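Local coordinates for protein probable acetyltransferase (Pseudomonas aeruginosa PAO1, PDB 2EUI) that probably acts as an acyltransferase of the GNAT family, whose members typically use acetyl-CoA, although its own substrate is not established, at residues I49-A54 with D58-F63; I84-E89 with Q93-H98; P68-S71 with K76-W79; K20-Y25 with E32-F37. All blocks are in the same frame, centred on the assembly; numbering follows the deposited sequence.

Interaction 1: residues I49-A54 with D58-F63; sequences IYLALA and DRLLGF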
loop_
_atom_site.group_PDB
_atom_site.type_symbol
_atom_site.label_atom_id
_atom_site.label_comp_id
_atom_site.label_asym_id
_atom_site.label_seq_id
_atom_site.Cartn_x
_atom_site.Cartn_y
_atom_site.Cartn_z
ATOM N N ILE A 49 13.974 1.299 -2.634
ATOM C CA ILE A 49 14.302 2.641 -3.090
ATOM C C ILE A 49 15.386 2.569 -4.162
ATOM O O ILE A 49 16.490 2.103 -3.899
ATOM C CB ILE A 49 14.817 3.500 -1.914
ATOM C CG1 ILE A 49 13.662 3.783 -0.954
ATOM C CG2 ILE A 49 15.485 4.789 -2.430
ATOM C CD1 ILE A 49 14.058 4.567 0.269
ATOM N N TYR A 50 15.074 3.019 -5.371
ATOM C CA TYR A 50 16.066 3.010 -6.439
ATOM C C TYR A 50 16.695 4.390 -6.548
ATOM O O TYR A 50 16.012 5.402 -6.432
ATOM C CB TYR A 50 15.437 2.614 -7.779
ATOM C CG TYR A 50 14.995 1.176 -7.844
ATOM C CD1 TYR A 50 15.904 0.135 -7.652
ATOM C CD2 TYR A 50 13.657 0.850 -8.056
ATOM C CE1 TYR A 50 15.490 -1.197 -7.662
ATOM C CE2 TYR A 50 13.229 -0.477 -8.069
ATOM C CZ TYR A 50 14.148 -1.494 -7.869
ATOM O OH TYR A 50 13.718 -2.802 -7.856
ATOM N N LEU A 51 18.008 4.407 -6.757
ATOM C CA LEU A 51 18.772 5.640 -6.872
ATOM C C LEU A 51 19.447 5.760 -8.232
ATOM O O LEU A 51 20.150 4.843 -8.659
ATOM C CB LEU A 51 19.867 5.698 -5.795
ATOM C CG LEU A 51 19.456 5.569 -4.328
ATOM C CD1 LEU A 51 20.689 5.527 -3.422
ATOM C CD2 LEU A 51 18.542 6.724 -3.971
ATOM N N ALA A 52 19.232 6.889 -8.905
ATOM C CA ALA A 52 19.865 7.150 -10.203
ATOM C C ALA A 52 21.145 7.933 -9.921
ATOM O O ALA A 52 21.089 9.083 -9.469
ATOM C CB ALA A 52 18.933 7.972 -11.108
ATOM N N LEU A 53 22.292 7.308 -10.181
ATOM C CA LEU A 53 23.585 7.951 -9.935
ATOM C C LEU A 53 24.380 8.226 -11.209
ATOM O O LEU A 53 24.440 7.384 -12.110
ATOM C CB LEU A 53 24.432 7.084 -9.005
ATOM C CG LEU A 53 23.742 6.504 -7.772
ATOM C CD1 LEU A 53 24.793 5.910 -6.825
ATOM C CD2 LEU A 53 22.922 7.594 -7.074
ATOM N N ALA A 54 24.990 9.408 -11.280
ATOM C CA ALA A 54 25.803 9.787 -12.436
ATOM C C ALA A 54 26.955 8.789 -12.514
ATOM O O ALA A 54 27.470 8.364 -11.479
ATOM C CB ALA A 54 26.336 11.192 -12.260
ATOM N N ASP A 58 29.222 9.615 -7.051
ATOM C CA ASP A 58 28.006 9.195 -6.379
ATOM C C ASP A 58 27.121 10.403 -6.091
ATOM O O ASP A 58 26.885 10.743 -4.934
ATOM C CB ASP A 58 28.326 8.474 -5.053
ATOM C CG ASP A 58 28.981 7.107 -5.259
ATOM O OD1 ASP A 58 28.432 6.290 -6.030
ATOM O OD2 ASP A 58 30.036 6.846 -4.638
ATOM N N ARG A 59 26.640 11.072 -7.132
ATOM C CA ARG A 59 25.758 12.197 -6.888
ATOM C C ARG A 59 24.347 11.804 -7.331
ATOM O O ARG A 59 24.100 11.416 -8.468
ATOM C CB ARG A 59 26.279 13.465 -7.579
ATOM C CG ARG A 59 25.649 13.845 -8.884
ATOM C CD ARG A 59 25.759 15.360 -9.076
ATOM N NE ARG A 59 24.973 15.834 -10.213
ATOM C CZ ARG A 59 25.304 15.611 -11.476
ATOM N NH1 ARG A 59 26.412 14.926 -11.759
ATOM N NH2 ARG A 59 24.524 16.059 -12.454
ATOM N N LEU A 60 23.432 11.867 -6.378
ATOM C CA LEU A 60 22.043 11.503 -6.585
ATOM C C LEU A 60 21.304 12.441 -7.557
ATOM O O LEU A 60 21.051 13.609 -7.245
ATOM C CB LEU A 60 21.362 11.487 -5.217
ATOM C CG LEU A 60 20.059 10.734 -4.993
ATOM C CD1 LEU A 60 20.211 9.265 -5.407
ATOM C CD2 LEU A 60 19.692 10.866 -3.516
ATOM N N LEU A 61 20.946 11.916 -8.728
ATOM C CA LEU A 61 20.250 12.697 -9.754
ATOM C C LEU A 61 18.757 12.587 -9.549
ATOM O O LEU A 61 17.982 13.456 -9.959
ATOM C CB LEU A 61 20.610 12.179 -11.146
ATOM C CG LEU A 61 22.113 12.027 -11.426
ATOM C CD1 LEU A 61 22.305 11.102 -12.596
ATOM C CD2 LEU A 61 22.755 13.386 -11.683
ATOM N N GLY A 62 18.355 11.498 -8.911
ATOM C CA GLY A 62 16.947 11.283 -8.655
ATOM C C GLY A 62 16.746 9.979 -7.908
ATOM O O GLY A 62 17.691 9.208 -7.712
ATOM N N PHE A 63 15.521 9.723 -7.478
ATOM C CA PHE A 63 15.278 8.494 -6.767
ATOM C C PHE A 63 13.834 8.047 -6.926
ATOM O O PHE A 63 12.963 8.812 -7.332
ATOM C CB PHE A 63 15.633 8.668 -5.291
ATOM C CG PHE A 63 14.631 9.462 -4.530
ATOM C CD1 PHE A 63 13.512 8.849 -3.982
ATOM C CD2 PHE A 63 14.760 10.837 -4.421
ATOM C CE1 PHE A 63 12.537 9.598 -3.342
ATOM C CE2 PHE A 63 13.782 11.593 -3.777
ATOM C CZ PHE A 63 12.673 10.974 -3.240
#
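Ala52 sits opposite two residues, Leu61 and Gly62, and so shows how a beta hairpin absorbs an extra residue. Two backbone hydrogen bonds hold the join between strands 48-53 and 60-71: Ala52 N donates to Gly62 O at 3.0 Å, and Leu61 N donates to Ala52 O at 2.9 Å. Leu51 pairs with Phe63 and Leu53 with Leu60, leaving one residue too many on the second strand. That surplus is a beta bulge at Leu61, whose backbone turns near-helical (psi -25°). A CA-H...O contact from Phe63 CA to Tyr50 O (3.2 Å) lies farther along.

Apolar contacts gather on the face bearing Leu51, Leu53, Leu60 and Phe63. With its CG anti to the backbone N (chi1 -160°), Leu60 sends CD1 between Leu51 and Leu53 of the opposing strand, 3.4 Å from Leu51 CD2 and 3.6 Å from Leu53 CD2. Leu51 CD2 also lies 3.7 Å from Phe63 CB. Leu14 and Leu17 of helix 11-24 pack over Leu60 and Phe63. At the turn end, Leu61 CD1 packs on Ala54 CB, 4.0 Å away.

Gly62 brings no side chain to the face where Ala52 meets Val95 of helix 92-109. The chemistry thus divides the labour: backbone polar groups fix the strands together, while Leu60 CD1 packs the leucines across the hairpin and Leu60 and Phe63 meet helix 11-24.

Interaction 2: residues I84-E89 with Q93-H98; sequences IYVAEE and QLVADH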
loop_
_atom_site.group_PDB
_atom_site.type_symbol
_atom_site.label_atom_id
_atom_site.label_comp_id
_atom_site.label_asym_id
_atom_site.label_seq_id
_atom_site.Cartn_x
_atom_site.Cartn_y
_atom_site.Cartn_z
ATOM N N ILE A 84 8.616 9.294 -6.798
ATOM C CA ILE A 84 9.451 9.346 -7.982
ATOM C C ILE A 84 9.878 10.814 -7.974
ATOM O O ILE A 84 9.065 11.698 -7.727
ATOM C CB ILE A 84 8.658 8.942 -9.276
ATOM C CG1 ILE A 84 9.539 9.127 -10.505
ATOM C CG2 ILE A 84 7.379 9.748 -9.416
ATOM C CD1 ILE A 84 10.698 8.169 -10.578
ATOM N N TYR A 85 11.157 11.083 -8.183
ATOM C CA TYR A 85 11.610 12.471 -8.154
ATOM C C TYR A 85 13.010 12.712 -8.683
ATOM O O TYR A 85 13.942 11.951 -8.414
ATOM C CB TYR A 85 11.534 13.008 -6.726
ATOM C CG TYR A 85 11.945 14.456 -6.584
ATOM C CD1 TYR A 85 11.066 15.485 -6.926
ATOM C CD2 TYR A 85 13.205 14.800 -6.096
ATOM C CE1 TYR A 85 11.431 16.821 -6.779
ATOM C CE2 TYR A 85 13.578 16.133 -5.947
ATOM C CZ TYR A 85 12.689 17.134 -6.289
ATOM O OH TYR A 85 13.048 18.449 -6.157
ATOM N N VAL A 86 13.148 13.797 -9.428
ATOM C CA VAL A 86 14.438 14.167 -9.992
ATOM C C VAL A 86 14.848 15.527 -9.441
ATOM O O VAL A 86 14.001 16.352 -9.135
ATOM C CB VAL A 86 14.370 14.250 -11.530
ATOM C CG1 VAL A 86 15.747 14.551 -12.086
ATOM C CG2 VAL A 86 13.834 12.942 -12.103
ATOM N N ALA A 87 16.147 15.750 -9.297
ATOM C CA ALA A 87 16.639 17.029 -8.796
ATOM C C ALA A 87 16.661 18.056 -9.945
ATOM O O ALA A 87 16.800 17.689 -11.116
ATOM C CB ALA A 87 18.038 16.851 -8.209
ATOM N N GLU A 88 16.513 19.334 -9.603
ATOM C CA GLU A 88 16.506 20.413 -10.594
ATOM C C GLU A 88 17.611 20.297 -11.641
ATOM O O GLU A 88 17.344 20.308 -12.848
ATOM C CB GLU A 88 16.660 21.774 -9.913
ATOM C CG GLU A 88 15.546 22.165 -8.979
ATOM C CD GLU A 88 15.624 23.632 -8.575
ATOM O OE1 GLU A 88 16.673 24.057 -8.044
ATOM O OE2 GLU A 88 14.635 24.360 -8.792
ATOM N N GLU A 89 18.851 20.219 -11.160
ATOM C CA GLU A 89 20.032 20.125 -12.012
ATOM C C GLU A 89 19.914 19.002 -13.020
ATOM O O GLU A 89 20.399 19.115 -14.145
ATOM C CB GLU A 89 21.290 19.894 -11.166
ATOM C CG GLU A 89 21.545 20.960 -10.100
ATOM C CD GLU A 89 20.441 21.023 -9.044
ATOM O OE1 GLU A 89 20.204 19.995 -8.366
ATOM O OE2 GLU A 89 19.820 22.102 -8.900
ATOM N N GLN A 93 12.623 14.111 -17.081
ATOM C CA GLN A 93 12.276 12.972 -17.933
ATOM C C GLN A 93 13.355 11.902 -18.117
ATOM O O GLN A 93 13.129 10.731 -17.794
ATOM C CB GLN A 93 11.806 13.478 -19.299
ATOM C CG GLN A 93 11.400 12.374 -20.265
ATOM C CD GLN A 93 10.347 12.837 -21.261
ATOM O OE1 GLN A 93 10.402 13.968 -21.762
ATOM N NE2 GLN A 93 9.385 11.963 -21.557
ATOM N N LEU A 94 14.512 12.289 -18.644
ATOM C CA LEU A 94 15.600 11.336 -18.844
ATOM C C LEU A 94 15.828 10.422 -17.621
ATOM O O LEU A 94 15.930 9.199 -17.758
ATOM C CB LEU A 94 16.889 12.093 -19.169
ATOM C CG LEU A 94 18.172 11.257 -19.184
ATOM C CD1 LEU A 94 18.014 10.093 -20.150
ATOM C CD2 LEU A 94 19.350 12.135 -19.586
ATOM N N VAL A 95 15.896 11.022 -16.432
ATOM C CA VAL A 95 16.130 10.285 -15.189
ATOM C C VAL A 95 14.886 9.614 -14.619
ATOM O O VAL A 95 14.947 8.465 -14.154
ATOM C CB VAL A 95 16.758 11.209 -14.109
ATOM C CG1 VAL A 95 16.641 10.576 -12.717
ATOM C CG2 VAL A 95 18.226 11.451 -14.445
ATOM N N ALA A 96 13.764 10.329 -14.636
ATOM C CA ALA A 96 12.513 9.777 -14.132
ATOM C C ALA A 96 12.282 8.445 -14.840
ATOM O O ALA A 96 11.898 7.455 -14.217
ATOM C CB ALA A 96 11.368 10.732 -14.422
ATOM N N ASP A 97 12.546 8.429 -16.145
ATOM C CA ASP A 97 12.371 7.241 -16.979
ATOM C C ASP A 97 13.164 6.021 -16.539
ATOM O O ASP A 97 12.584 4.994 -16.188
ATOM C CB ASP A 97 12.735 7.560 -18.426
ATOM C CG ASP A 97 11.527 7.888 -19.270
ATOM O OD1 ASP A 97 10.769 8.816 -18.902
ATOM O OD2 ASP A 97 11.341 7.213 -20.308
ATOM N N HIS A 98 14.487 6.127 -16.584
ATOM C CA HIS A 98 15.342 5.020 -16.193
ATOM C C HIS A 98 14.881 4.422 -14.885
ATOM O O HIS A 98 14.896 3.208 -14.711
ATOM C CB HIS A 98 16.788 5.486 -16.065
ATOM C CG HIS A 98 17.443 5.774 -17.376
ATOM N ND1 HIS A 98 17.663 4.799 -18.325
ATOM C CD2 HIS A 98 17.915 6.928 -17.905
ATOM C CE1 HIS A 98 18.243 5.339 -19.381
ATOM N NE2 HIS A 98 18.408 6.629 -19.151
#
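Val86 and Val95 meet where strand 76-86 hands over to helix 92-109, the first half of a beta-alpha-beta unit that ends in strand 112-120. Strand 84-86 and helix 93-98 run roughly antiparallel, at 146° between their directions, with a closest approach of 7.9 Å between their axes. The join is made by small apolar side chains, two valines and an alanine, with Ile84 beside them.

Both valines adopt the same rotamer. In Val86, CG1 lies anti to the backbone N (chi1 -176°) and CG2 stands beside it, which presents both methyls to the helix. Its CG2 does most of the touching, lying 3.7 Å from Val95 CG1 and 4.0 Å from Ala96 CB, so that it rests against two consecutive residues of the helix. CG1 of Val86 backs this up at 4.0 Å from Val95 CB. Beside the small Ala96 side chain the strand methyl also meets the helix backbone: Val86 CG2 comes 3.6 Å from Ala96 N. Val95 packs in addition on Leu61 of the neighbouring strand.

In the GNAT fold the turn between this strand and helix normally holds the pyrophosphate of acetyl-CoA, so the corresponding turn here probably lies near the cofactor site. The valines pack an early part of helix 92-109 against strand 76-86.

Two residues earlier on the strand, Ile84 touches Leu99 and Leu100 of the same helix and Cys64 of strand 60-71. Its chain extends from CB through CG1 (chi1 175°) and then bends, bringing CD1 to 3.9 Å from Ala96 O.

Interaction 3: residues P68-S71 with K76-W79; sequences PSFS and KRVW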
loop_
_atom_site.group_PDB
_atom_site.type_symbol
_atom_site.label_atom_id
_atom_site.label_comp_id
_atom_site.label_asym_id
_atom_site.label_seq_id
_atom_site.Cartn_x
_atom_site.Cartn_y
_atom_site.Cartn_z
ATOM N N PRO A 68 6.165 -2.713 -1.015
ATOM C CA PRO A 68 5.719 -4.080 -1.300
ATOM C C PRO A 68 4.303 -4.345 -0.773
ATOM O O PRO A 68 3.965 -3.942 0.339
ATOM C CB PRO A 68 6.759 -4.926 -0.584
ATOM C CG PRO A 68 7.054 -4.094 0.627
ATOM C CD PRO A 68 7.201 -2.711 0.032
ATOM N N SER A 69 3.475 -5.006 -1.578
ATOM C CA SER A 69 2.111 -5.331 -1.170
ATOM C C SER A 69 1.639 -6.641 -1.799
ATOM O O SER A 69 2.407 -7.314 -2.476
ATOM C CB SER A 69 1.148 -4.199 -1.534
ATOM O OG SER A 69 -0.082 -4.357 -0.834
ATOM N N PHE A 70 0.378 -6.996 -1.570
ATOM C CA PHE A 70 -0.174 -8.246 -2.100
ATOM C C PHE A 70 -1.648 -8.142 -2.461
ATOM O O PHE A 70 -2.361 -7.244 -2.017
ATOM C CB PHE A 70 -0.038 -9.383 -1.068
ATOM C CG PHE A 70 1.375 -9.730 -0.718
ATOM C CD1 PHE A 70 2.130 -10.559 -1.538
ATOM C CD2 PHE A 70 1.970 -9.198 0.416
ATOM C CE1 PHE A 70 3.450 -10.843 -1.234
ATOM C CE2 PHE A 70 3.289 -9.480 0.721
ATOM C CZ PHE A 70 4.026 -10.306 -0.110
ATOM N N SER A 71 -2.096 -9.092 -3.269
ATOM C CA SER A 71 -3.490 -9.186 -3.666
ATOM C C SER A 71 -3.969 -10.505 -3.071
ATOM O O SER A 71 -3.463 -11.572 -3.420
ATOM C CB SER A 71 -3.613 -9.214 -5.188
ATOM O OG SER A 71 -4.975 -9.317 -5.562
ATOM N N LYS A 76 -1.039 -13.049 -5.402
ATOM C CA LYS A 76 0.182 -12.584 -6.023
ATOM C C LYS A 76 0.632 -11.226 -5.457
ATOM O O LYS A 76 -0.117 -10.541 -4.738
ATOM C CB LYS A 76 -0.024 -12.492 -7.536
ATOM C CG LYS A 76 -0.104 -13.821 -8.264
ATOM C CD LYS A 76 -0.526 -13.602 -9.708
ATOM C CE LYS A 76 0.114 -14.617 -10.657
ATOM N NZ LYS A 76 1.610 -14.475 -10.751
ATOM N N ARG A 77 1.871 -10.858 -5.784
ATOM C CA ARG A 77 2.479 -9.607 -5.343
ATOM C C ARG A 77 1.868 -8.394 -6.053
ATOM O O ARG A 77 1.272 -8.528 -7.116
ATOM C CB ARG A 77 3.986 -9.667 -5.623
ATOM C CG ARG A 77 4.703 -8.323 -5.611
ATOM C CD ARG A 77 5.002 -7.867 -4.203
ATOM N NE ARG A 77 6.037 -8.693 -3.589
ATOM C CZ ARG A 77 6.365 -8.627 -2.304
ATOM N NH1 ARG A 77 5.730 -7.778 -1.510
ATOM N NH2 ARG A 77 7.332 -9.394 -1.817
ATOM N N VAL A 78 2.005 -7.227 -5.431
ATOM C CA VAL A 78 1.543 -5.956 -5.979
ATOM C C VAL A 78 2.583 -4.933 -5.537
ATOM O O VAL A 78 3.147 -5.052 -4.444
ATOM C CB VAL A 78 0.186 -5.499 -5.410
ATOM C CG1 VAL A 78 -0.106 -4.069 -5.860
ATOM C CG2 VAL A 78 -0.908 -6.418 -5.871
ATOM N N TRP A 79 2.848 -3.937 -6.377
ATOM C CA TRP A 79 3.819 -2.916 -6.026
ATOM C C TRP A 79 3.190 -1.537 -5.999
ATOM O O TRP A 79 2.648 -1.070 -6.997
ATOM C CB TRP A 79 5.007 -2.930 -6.997
ATOM C CG TRP A 79 5.921 -4.082 -6.777
ATOM C CD1 TRP A 79 5.979 -5.238 -7.499
ATOM C CD2 TRP A 79 6.848 -4.236 -5.703
ATOM N NE1 TRP A 79 6.876 -6.110 -6.934
ATOM C CE2 TRP A 79 7.421 -5.520 -5.820
ATOM C CE3 TRP A 79 7.237 -3.423 -4.631
ATOM C CZ2 TRP A 79 8.378 -6.003 -4.922
ATOM C CZ3 TRP A 79 8.188 -3.906 -3.736
ATOM C CH2 TRP A 79 8.739 -5.185 -3.884
#
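Segments 68-71 and 76-79 pair antiparallel with a marked twist, 134° between their directions, Ser69 and Val78 forming a hydrogen-bonded pair flanked by the non-hydrogen-bonded pairs Pro68-Trp79 and Phe70-Arg77. They form the turn end of a beta hairpin in the central GNAT sheet. Ser69 N donates to Val78 O at 2.9 Å; in return, Val78 N reaches Ser69 O from well above its carbonyl plane. Toward the turn, Ser71 N bonds to Lys76 O.

The side chain of Arg77 illustrates how a long residue can fold back over its partner strand. Although its CB points away, bends at chi2 (80°) and chi3 return the guanidinium to segment 68-71. Phe70 CZ lies over one face of that group, 3.4 Å from Arg77 NH1, the two planes being 29° apart. The same NH1 gives Ser69 O a second, weak hydrogen bond at 3.5 Å. Phe70 also makes a cation-pi contact with Arg41 of the second subunit, which brings this end of the hairpin into the dimer interface.

Ser71 and Val78 share the other face of the hairpin, where Ser71 CB and Val78 CG2 are 3.9 Å apart. Trp79 turns its six-membered ring to Pro68, while its NE1 is hydrogen-bonded to Thr110 OG1. Arg77 CD lies over one face of the indole, near its rim, and Trp79 CZ3 meets Pro68 CB at 3.6 Å.

Interaction 4: residues K20-Y25 with E32-F37; sequences KYREFY and ESSRKF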
loop_
_atom_site.group_PDB
_atom_site.type_symbol
_atom_site.label_atom_id
_atom_site.label_comp_id
_atom_site.label_asym_id
_atom_site.label_seq_id
_atom_site.Cartn_x
_atom_site.Cartn_y
_atom_site.Cartn_z
ATOM N N LYS A 20 13.817 17.630 -0.465
ATOM C CA LYS A 20 13.504 18.434 -1.646
ATOM C C LYS A 20 12.178 17.985 -2.233
ATOM O O LYS A 20 11.316 18.803 -2.575
ATOM C CB LYS A 20 14.591 18.254 -2.706
ATOM C CG LYS A 20 15.987 18.640 -2.273
ATOM C CD LYS A 20 16.266 20.086 -2.576
ATOM C CE LYS A 20 17.676 20.429 -2.180
ATOM N NZ LYS A 20 18.582 19.317 -2.569
ATOM N N TYR A 21 12.046 16.668 -2.362
ATOM C CA TYR A 21 10.845 16.017 -2.891
ATOM C C TYR A 21 9.581 16.390 -2.106
ATOM O O TYR A 21 8.580 16.815 -2.682
ATOM C CB TYR A 21 11.047 14.501 -2.855
ATOM C CG TYR A 21 9.776 13.696 -2.981
ATOM C CD1 TYR A 21 9.070 13.657 -4.179
ATOM C CD2 TYR A 21 9.280 12.975 -1.900
ATOM C CE1 TYR A 21 7.903 12.920 -4.298
ATOM C CE2 TYR A 21 8.117 12.240 -2.009
ATOM C CZ TYR A 21 7.430 12.213 -3.212
ATOM O OH TYR A 21 6.274 11.472 -3.336
ATOM N N ARG A 22 9.641 16.218 -0.788
ATOM C CA ARG A 22 8.519 16.522 0.078
ATOM C C ARG A 22 8.226 18.011 0.043
ATOM O O ARG A 22 7.070 18.433 0.058
ATOM C CB ARG A 22 8.827 16.082 1.518
ATOM C CG ARG A 22 9.024 14.572 1.697
ATOM C CD ARG A 22 9.299 14.189 3.146
ATOM N NE ARG A 22 8.264 14.693 4.047
ATOM C CZ ARG A 22 8.335 15.854 4.693
ATOM N NH1 ARG A 22 9.400 16.626 4.539
ATOM N NH2 ARG A 22 7.350 16.248 5.484
ATOM N N GLU A 23 9.278 18.817 -0.003
ATOM C CA GLU A 23 9.094 20.260 -0.033
ATOM C C GLU A 23 8.467 20.669 -1.353
ATOM O O GLU A 23 7.555 21.499 -1.388
ATOM C CB GLU A 23 10.431 20.975 0.142
ATOM C CG GLU A 23 11.103 20.700 1.454
ATOM C CD GLU A 23 12.410 21.445 1.596
ATOM O OE1 GLU A 23 13.300 21.268 0.727
ATOM O OE2 GLU A 23 12.551 22.207 2.580
ATOM N N PHE A 24 8.956 20.067 -2.432
ATOM C CA PHE A 24 8.473 20.375 -3.766
ATOM C C PHE A 24 6.985 20.111 -3.924
ATOM O O PHE A 24 6.336 20.690 -4.790
ATOM C CB PHE A 24 9.245 19.562 -4.802
ATOM C CG PHE A 24 8.835 19.841 -6.215
ATOM C CD1 PHE A 24 9.370 20.919 -6.909
ATOM C CD2 PHE A 24 7.885 19.040 -6.846
ATOM C CE1 PHE A 24 8.966 21.197 -8.218
ATOM C CE2 PHE A 24 7.472 19.309 -8.149
ATOM C CZ PHE A 24 8.014 20.391 -8.839
ATOM N N TYR A 25 6.445 19.234 -3.087
ATOM C CA TYR A 25 5.031 18.895 -3.168
ATOM C C TYR A 25 4.153 19.492 -2.068
ATOM O O TYR A 25 3.030 19.036 -1.845
ATOM C CB TYR A 25 4.865 17.372 -3.224
ATOM C CG TYR A 25 5.240 16.804 -4.571
ATOM C CD1 TYR A 25 4.468 17.070 -5.697
ATOM C CD2 TYR A 25 6.393 16.038 -4.730
ATOM C CE1 TYR A 25 4.835 16.587 -6.954
ATOM C CE2 TYR A 25 6.771 15.548 -5.981
ATOM C CZ TYR A 25 5.989 15.823 -7.088
ATOM O OH TYR A 25 6.344 15.321 -8.321
ATOM N N GLU A 32 14.932 16.114 10.085
ATOM C CA GLU A 32 15.186 14.956 10.919
ATOM C C GLU A 32 14.133 13.867 10.829
ATOM O O GLU A 32 14.467 12.694 10.733
ATOM C CB GLU A 32 15.372 15.382 12.366
ATOM C CG GLU A 32 16.785 15.873 12.662
ATOM C CD GLU A 32 16.886 16.595 13.996
ATOM O OE1 GLU A 32 16.527 15.978 15.026
ATOM O OE2 GLU A 32 17.318 17.775 14.004
ATOM N N SER A 33 12.863 14.240 10.849
ATOM C CA SER A 33 11.813 13.235 10.760
ATOM C C SER A 33 11.879 12.552 9.407
ATOM O O SER A 33 11.517 11.383 9.258
ATOM C CB SER A 33 10.442 13.879 10.948
ATOM O OG SER A 33 10.334 14.439 12.239
ATOM N N SER A 34 12.341 13.295 8.411
ATOM C CA SER A 34 12.448 12.746 7.078
ATOM C C SER A 34 13.599 11.752 7.027
ATOM O O SER A 34 13.467 10.673 6.456
ATOM C CB SER A 34 12.636 13.868 6.072
ATOM O OG SER A 34 11.433 14.628 5.975
ATOM N N ARG A 35 14.721 12.095 7.647
ATOM C CA ARG A 35 15.849 11.188 7.654
ATOM C C ARG A 35 15.492 9.992 8.538
ATOM O O ARG A 35 15.893 8.864 8.261
ATOM C CB ARG A 35 17.104 11.896 8.178
ATOM C CG ARG A 35 18.367 11.038 8.124
ATOM C CD ARG A 35 19.582 11.798 8.634
ATOM N NE ARG A 35 20.848 11.095 8.423
ATOM C CZ ARG A 35 21.169 9.926 8.977
ATOM N NH1 ARG A 35 20.320 9.302 9.787
ATOM N NH2 ARG A 35 22.352 9.382 8.725
ATOM N N LYS A 36 14.731 10.236 9.600
ATOM C CA LYS A 36 14.337 9.158 10.506
ATOM C C LYS A 36 13.373 8.195 9.815
ATOM O O LYS A 36 13.471 6.982 9.995
ATOM C CB LYS A 36 13.699 9.724 11.781
ATOM C CG LYS A 36 13.399 8.656 12.820
ATOM C CD LYS A 36 14.572 7.667 12.916
ATOM C CE LYS A 36 14.300 6.493 13.856
ATOM N NZ LYS A 36 15.459 5.537 13.912
ATOM N N PHE A 37 12.453 8.747 9.022
ATOM C CA PHE A 37 11.472 7.961 8.268
ATOM C C PHE A 37 12.173 6.988 7.313
ATOM O O PHE A 37 11.860 5.791 7.287
ATOM C CB PHE A 37 10.552 8.894 7.462
ATOM C CG PHE A 37 9.534 8.169 6.629
ATOM C CD1 PHE A 37 8.418 7.592 7.214
ATOM C CD2 PHE A 37 9.716 8.029 5.256
ATOM C CE1 PHE A 37 7.490 6.878 6.447
ATOM C CE2 PHE A 37 8.802 7.322 4.482
ATOM C CZ PHE A 37 7.684 6.743 5.078
#
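Arg22 reaches across to Ser34 and is the one side chain of segment 20-25 to touch segment 32-37. Its CB points toward the second helix, and CG, anti to the carbonyl carbon (chi1 -64°), carries the chain on in that direction. CD is the first atom to arrive, 3.6 Å from Ser34 OG. There the chain bends (chi3 54°) and lays the guanidinium beneath the hydroxyl, so that Ser34 OG sits over one face of the group: 3.7 Å from Arg22 NE, 3.6 Å from CZ and 3.2 Å from NH1. The angle at NH1 is too poor for a hydrogen bond.

Each polar atom is engaged by another partner. NH1 donates to Leu28 O, while NE and NH2 make weak hydrogen bonds to Ser72 O and Leu73 O of the second subunit. Ser34 OG bonds to the O atom of Tyr30, the residue just before its own helix.

The pair thus lies in a buried seam between helices 11-24 and 31-44. Leu75 of the second subunit packs on both residues, and Ser34 also leans on Phe18 and Val19 of helix 11-24. Beyond Arg22, Tyr21 of that helix reaches Asn82 on strand 76-86.

How the interactions relate
The four contacts join hairpins, a helix and a helical pair around one GNAT sheet, two of them also touching the second subunit. Interactions 1 and 2 adjoin, their centres 9 Å apart: Phe63 N lies 2.9 Å from Tyr85 O, a probable hydrogen bond, and Ala52 CB packs on Val95 CG1 at 3.8 Å. Segment 20-25 of interaction 4 packs on both, Tyr21 CB meeting Phe63 CZ and Tyr21 CD1 meeting Tyr85 CB. Interaction 3 continues the strands of interactions 1 and 2 but is centred about 25 Å from each, on the opposite side of the chain's centre. Like interaction 4, it meets the second subunit. By family analogy, acetyl-CoA would probably bind nearest interaction 2.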